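Local atomic coordinates of Lmo2125 protein (Listeria monocytogenes serovar 1/2a, PDB entry 5TU0), a protein that binds maltose outside the cell membrane and probably delivers it to a sugar transporter, as a lipoprotein of the bacterial solute-binding protein 1 family. Residues A[56-69]-A[271-284]. The protein carries 2 engineered substitutions. Numbering follows the deposited sequence.
Sequences GPAGTAPDVMMSAF and AGGKGWVVSNYSKN. With TTN (tartronate), chain C.
Three donors grip Asp63 OD1. Ser282 OG gives Asp63 OD1 a short bond of 2.5 Å, on the anti side but tilted out of the carboxylate plane. From the same face Asn284 ND2 reaches Asp63 OD1 at 3.2 Å, nearly straight at 171°, and a water shared with Lys283 N adds the third. The carboxylate and the Asn284 amide stand almost perpendicular, and Thr12 N takes Asp63 OD2. Ser282 OG also accepts from Asn284 N, an ST turn in the loop whose Lys283 O accepts a bond from tartronate O3.

From here strands 64-68 and 272-278 run antiparallel in the solute-binding protein's mixed sheet, where 272-278 also pairs with strand 105-121; paired backbone bonds join Met65 to Val277 and Ser67 to Gly275. On the side of Val64 and Val278, Met66 CG makes a CH-pi contact 3.6 Å from the centroid of the Trp276 six-membered ring; SD follows over the same face, a Met-aromatic contact, and the chi3 bend (59°) turns CE onto Lys274 CD. Toward the sugar end, where Ala68's side chain is about 6 Å from a bound glucose unit, the Phe69 ring lies flat on the Gly273-Lys274 peptide. Back at the Asp63 end, Gly56 CA makes a CH-pi contact over the Tyr281 ring face.

So many donors should stabilise a charged Asp63, tying the tartronate loop to the start of strand 64-68.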
loop_
_atom_site.group_PDB
_atom_site.type_symbol
_atom_site.label_atom_id
_atom_site.label_comp_id
_atom_site.label_asym_id
_atom_site.label_seq_id
_atom_site.Cartn_x
_atom_site.Cartn_y
_atom_site.Cartn_z
ATOM N N GLY A 56 6.762 -16.520 20.551
ATOM C CA GLY A 56 6.664 -15.604 21.685
ATOM C C GLY A 56 6.642 -16.275 23.047
ATOM O O GLY A 56 7.507 -16.003 23.886
ATOM N N PRO A 57 5.646 -17.139 23.292
ATOM C CA PRO A 57 5.610 -17.870 24.571
ATOM C C PRO A 57 6.820 -18.808 24.767
ATOM O O PRO A 57 7.225 -19.077 25.917
ATOM C CB PRO A 57 4.300 -18.659 24.485
ATOM C CG PRO A 57 3.447 -17.861 23.551
ATOM C CD PRO A 57 4.398 -17.314 22.525
ATOM N N ALA A 58 7.395 -19.290 23.665
ATOM C CA ALA A 58 8.560 -20.158 23.739
ATOM C C ALA A 58 9.835 -19.399 24.158
ATOM O O ALA A 58 10.833 -20.013 24.543
ATOM C CB ALA A 58 8.774 -20.847 22.390
ATOM N N GLY A 59 9.782 -18.068 24.098
ATOM C CA GLY A 59 10.926 -17.216 24.386
ATOM C C GLY A 59 11.914 -17.196 23.231
ATOM O O GLY A 59 13.057 -16.801 23.424
ATOM N N THR A 60 11.481 -17.627 22.039
ATOM C CA THR A 60 12.344 -17.694 20.851
ATOM C C THR A 60 12.086 -16.627 19.779
ATOM O O THR A 60 12.763 -16.627 18.744
ATOM C CB THR A 60 12.179 -19.055 20.143
ATOM O OG1 THR A 60 10.873 -19.141 19.538
ATOM C CG2 THR A 60 12.396 -20.220 21.129
ATOM N N ALA A 61 11.116 -15.732 19.993
ATOM C CA ALA A 61 10.811 -14.718 18.986
ATOM C C ALA A 61 11.817 -13.576 19.052
ATOM O O ALA A 61 12.340 -13.282 20.133
ATOM C CB ALA A 61 9.419 -14.156 19.221
ATOM N N PRO A 62 12.060 -12.901 17.913
ATOM C CA PRO A 62 12.944 -11.731 17.930
ATOM C C PRO A 62 12.328 -10.612 18.777
ATOM O O PRO A 62 11.117 -10.622 19.040
ATOM C CB PRO A 62 12.990 -11.313 16.447
ATOM C CG PRO A 62 11.690 -11.780 15.906
ATOM C CD PRO A 62 11.451 -13.088 16.580
ATOM N N ASP A 63 13.152 -9.660 19.210
ATOM C CA ASP A 63 12.665 -8.527 19.987
ATOM C C ASP A 63 11.976 -7.490 19.138
ATOM O O ASP A 63 10.956 -6.917 19.557
ATOM C CB ASP A 63 13.818 -7.849 20.703
ATOM C CG ASP A 63 14.469 -8.747 21.711
ATOM O OD1 ASP A 63 13.767 -9.170 22.648
ATOM O OD2 ASP A 63 15.685 -9.001 21.572
ATOM N N VAL A 64 12.535 -7.210 17.958
ATOM C CA VAL A 64 11.948 -6.234 17.043
ATOM C C VAL A 64 11.943 -6.784 15.623
ATOM O O VAL A 64 12.784 -7.602 15.249
ATOM C CB VAL A 64 12.681 -4.876 17.058
ATOM C CG1 VAL A 64 12.539 -4.190 18.415
ATOM C CG2 VAL A 64 14.139 -5.058 16.693
ATOM N N MET A 65 10.962 -6.337 14.848
ATOM C CA MET A 65 10.798 -6.762 13.468
ATOM C C MET A 65 9.963 -5.708 12.744
ATOM O O MET A 65 9.619 -4.691 13.320
ATOM C CB MET A 65 10.143 -8.147 13.450
ATOM C CG MET A 65 8.704 -8.167 13.958
ATOM S SD MET A 65 8.320 -9.557 15.055
ATOM C CE MET A 65 9.031 -8.858 16.539
ATOM N N MET A 66 9.641 -5.949 11.486
ATOM C CA MET A 66 8.824 -5.022 10.739
ATOM C C MET A 66 7.488 -5.670 10.410
ATOM O O MET A 66 7.330 -6.897 10.486
ATOM C CB MET A 66 9.544 -4.598 9.458
ATOM C CG MET A 66 10.872 -3.886 9.706
ATOM S SD MET A 66 11.802 -3.590 8.178
ATOM C CE MET A 66 10.639 -2.614 7.268
ATOM N N SER A 67 6.522 -4.832 10.044
ATOM C CA SER A 67 5.217 -5.298 9.625
ATOM C C SER A 67 4.581 -4.289 8.688
ATOM O O SER A 67 4.780 -3.079 8.843
ATOM C CB SER A 67 4.297 -5.501 10.830
ATOM O OG SER A 67 2.971 -5.842 10.423
ATOM N N ALA A 68 3.843 -4.795 7.699
ATOM C CA ALA A 68 3.033 -3.932 6.860
ATOM C C ALA A 68 2.066 -3.212 7.795
ATOM O O ALA A 68 1.627 -3.789 8.804
ATOM C CB ALA A 68 2.251 -4.742 5.850
ATOM N N PHE A 69 1.711 -1.970 7.458
ATOM C CA PHE A 69 0.775 -1.188 8.275
ATOM C C PHE A 69 -0.562 -1.903 8.482
ATOM O O PHE A 69 -1.125 -1.862 9.576
ATOM C CB PHE A 69 0.453 0.183 7.646
ATOM C CG PHE A 69 1.587 1.181 7.661
ATOM C CD1 PHE A 69 2.469 1.273 8.735
ATOM C CD2 PHE A 69 1.695 2.110 6.641
ATOM C CE1 PHE A 69 3.482 2.219 8.743
ATOM C CE2 PHE A 69 2.696 3.063 6.653
ATOM C CZ PHE A 69 3.586 3.116 7.717
ATOM N N ALA A 271 -3.086 4.158 1.616
ATOM C CA ALA A 271 -1.756 4.602 2.050
ATOM C C ALA A 271 -1.098 3.394 2.720
ATOM O O ALA A 271 -1.431 3.069 3.862
ATOM C CB ALA A 271 -1.882 5.750 3.042
ATOM N N GLY A 272 -0.172 2.741 2.026
ATOM C CA GLY A 272 0.490 1.550 2.539
ATOM C C GLY A 272 1.860 1.874 3.096
ATOM O O GLY A 272 2.266 3.051 3.197
ATOM N N GLY A 273 2.567 0.827 3.472
ATOM C CA GLY A 273 3.908 0.992 4.026
ATOM C C GLY A 273 4.192 0.006 5.131
ATOM O O GLY A 273 3.454 -0.958 5.317
ATOM N N LYS A 274 5.266 0.277 5.870
ATOM C CA LYS A 274 5.735 -0.606 6.915
ATOM C C LYS A 274 6.207 0.177 8.142
ATOM O O LYS A 274 6.680 1.327 8.046
ATOM C CB LYS A 274 6.910 -1.445 6.397
ATOM C CG LYS A 274 6.630 -2.312 5.173
ATOM C CD LYS A 274 7.855 -3.178 4.872
ATOM C CE LYS A 274 7.766 -3.978 3.571
ATOM N NZ LYS A 274 8.068 -3.104 2.418
ATOM N N GLY A 275 6.082 -0.468 9.290
ATOM C CA GLY A 275 6.531 0.085 10.552
ATOM C C GLY A 275 7.395 -0.936 11.285
ATOM O O GLY A 275 7.391 -2.138 10.970
ATOM N N TRP A 276 8.159 -0.446 12.251
ATOM C CA TRP A 276 8.928 -1.292 13.121
ATOM C C TRP A 276 8.032 -1.606 14.327
ATOM O O TRP A 276 7.323 -0.725 14.834
ATOM C CB TRP A 276 10.210 -0.586 13.572
ATOM C CG TRP A 276 11.275 -0.585 12.554
ATOM C CD1 TRP A 276 11.532 0.370 11.624
ATOM C CD2 TRP A 276 12.262 -1.606 12.372
ATOM N NE1 TRP A 276 12.642 0.012 10.874
ATOM C CE2 TRP A 276 13.089 -1.208 11.304
ATOM C CE3 TRP A 276 12.514 -2.820 13.006
ATOM C CZ2 TRP A 276 14.172 -1.978 10.869
ATOM C CZ3 TRP A 276 13.587 -3.595 12.571
ATOM C CH2 TRP A 276 14.397 -3.165 11.510
ATOM N N VAL A 277 8.049 -2.862 14.766
ATOM C CA VAL A 277 7.230 -3.303 15.883
ATOM C C VAL A 277 8.070 -4.047 16.900
ATOM O O VAL A 277 9.155 -4.530 16.565
ATOM C CB VAL A 277 6.059 -4.180 15.407
ATOM C CG1 VAL A 277 5.221 -3.410 14.387
ATOM C CG2 VAL A 277 6.528 -5.505 14.799
ATOM N N VAL A 278 7.569 -4.116 18.137
ATOM C CA VAL A 278 8.258 -4.782 19.260
ATOM C C VAL A 278 7.431 -5.959 19.738
ATOM O O VAL A 278 6.233 -5.827 19.982
ATOM C CB VAL A 278 8.458 -3.818 20.442
ATOM C CG1 VAL A 278 9.105 -4.527 21.632
ATOM C CG2 VAL A 278 9.275 -2.617 20.009
ATOM N N SER A 279 8.067 -7.118 19.862
ATOM C CA SER A 279 7.405 -8.302 20.384
ATOM C C SER A 279 6.893 -8.043 21.806
ATOM O O SER A 279 7.630 -7.529 22.644
ATOM C CB SER A 279 8.392 -9.468 20.414
ATOM O OG SER A 279 7.863 -10.581 21.102
ATOM N N ASN A 280 5.632 -8.393 22.075
ATOM C CA ASN A 280 5.073 -8.208 23.422
ATOM C C ASN A 280 5.683 -9.224 24.395
ATOM O O ASN A 280 5.529 -9.077 25.603
ATOM C CB ASN A 280 3.550 -8.352 23.410
ATOM C CG ASN A 280 2.872 -7.659 24.589
ATOM O OD1 ASN A 280 3.431 -6.754 25.222
ATOM N ND2 ASN A 280 1.633 -8.045 24.848
ATOM N N TYR A 281 6.385 -10.229 23.861
ATOM C CA TYR A 281 7.038 -11.271 24.658
ATOM C C TYR A 281 8.495 -10.934 24.940
ATOM O O TYR A 281 9.176 -11.672 25.649
ATOM C CB TYR A 281 6.972 -12.612 23.907
ATOM C CG TYR A 281 5.575 -12.960 23.390
ATOM C CD1 TYR A 281 4.671 -13.654 24.178
ATOM C CD2 TYR A 281 5.183 -12.600 22.100
ATOM C CE1 TYR A 281 3.404 -13.971 23.716
ATOM C CE2 TYR A 281 3.916 -12.914 21.618
ATOM C CZ TYR A 281 3.028 -13.590 22.437
ATOM O OH TYR A 281 1.789 -13.896 21.969
ATOM N N SER A 282 8.975 -9.819 24.394
ATOM C CA SER A 282 10.360 -9.433 24.563
ATOM C C SER A 282 10.709 -9.144 26.013
ATOM O O SER A 282 9.905 -8.603 26.780
ATOM C CB SER A 282 10.694 -8.216 23.709
ATOM O OG SER A 282 12.040 -7.806 23.917
ATOM N N LYS A 283 11.928 -9.517 26.367
ATOM C CA LYS A 283 12.443 -9.285 27.693
ATOM C C LYS A 283 13.365 -8.062 27.614
ATOM O O LYS A 283 13.990 -7.692 28.611
ATOM C CB LYS A 283 13.236 -10.531 28.146
ATOM C CG LYS A 283 12.879 -11.029 29.528
ATOM C CD LYS A 283 11.485 -11.628 29.513
ATOM C CE LYS A 283 11.156 -12.311 30.828
ATOM N NZ LYS A 283 9.790 -12.915 30.784
ATOM N N ASN A 284 13.435 -7.437 26.431
ATOM C CA ASN A 284 14.307 -6.290 26.187
ATOM C C ASN A 284 13.530 -5.090 25.638
ATOM O O ASN A 284 14.006 -4.401 24.736
ATOM C CB ASN A 284 15.367 -6.699 25.166
ATOM C CG ASN A 284 16.188 -7.898 25.611
ATOM O OD1 ASN A 284 16.958 -7.815 26.559
ATOM N ND2 ASN A 284 16.061 -9.000 24.892
HETATM C C1 TTN C . 12.863 -4.493 29.745
HETATM C C2 TTN C . 12.239 -5.616 30.538
HETATM C C3 TTN C . 11.105 -6.274 29.798
HETATM O O1 TTN C . 12.150 -3.507 29.462
HETATM O O2 TTN C . 14.061 -4.576 29.386
HETATM O O3 TTN C . 13.211 -6.623 30.858
HETATM O O4 TTN C . 11.056 -6.185 28.554
HETATM O O5 TTN C . 10.250 -6.901 30.463
HETATM O O HOH W 1 10.142 -11.627 21.725
HETATM O O HOH W 2 13.600 -11.244 24.669
#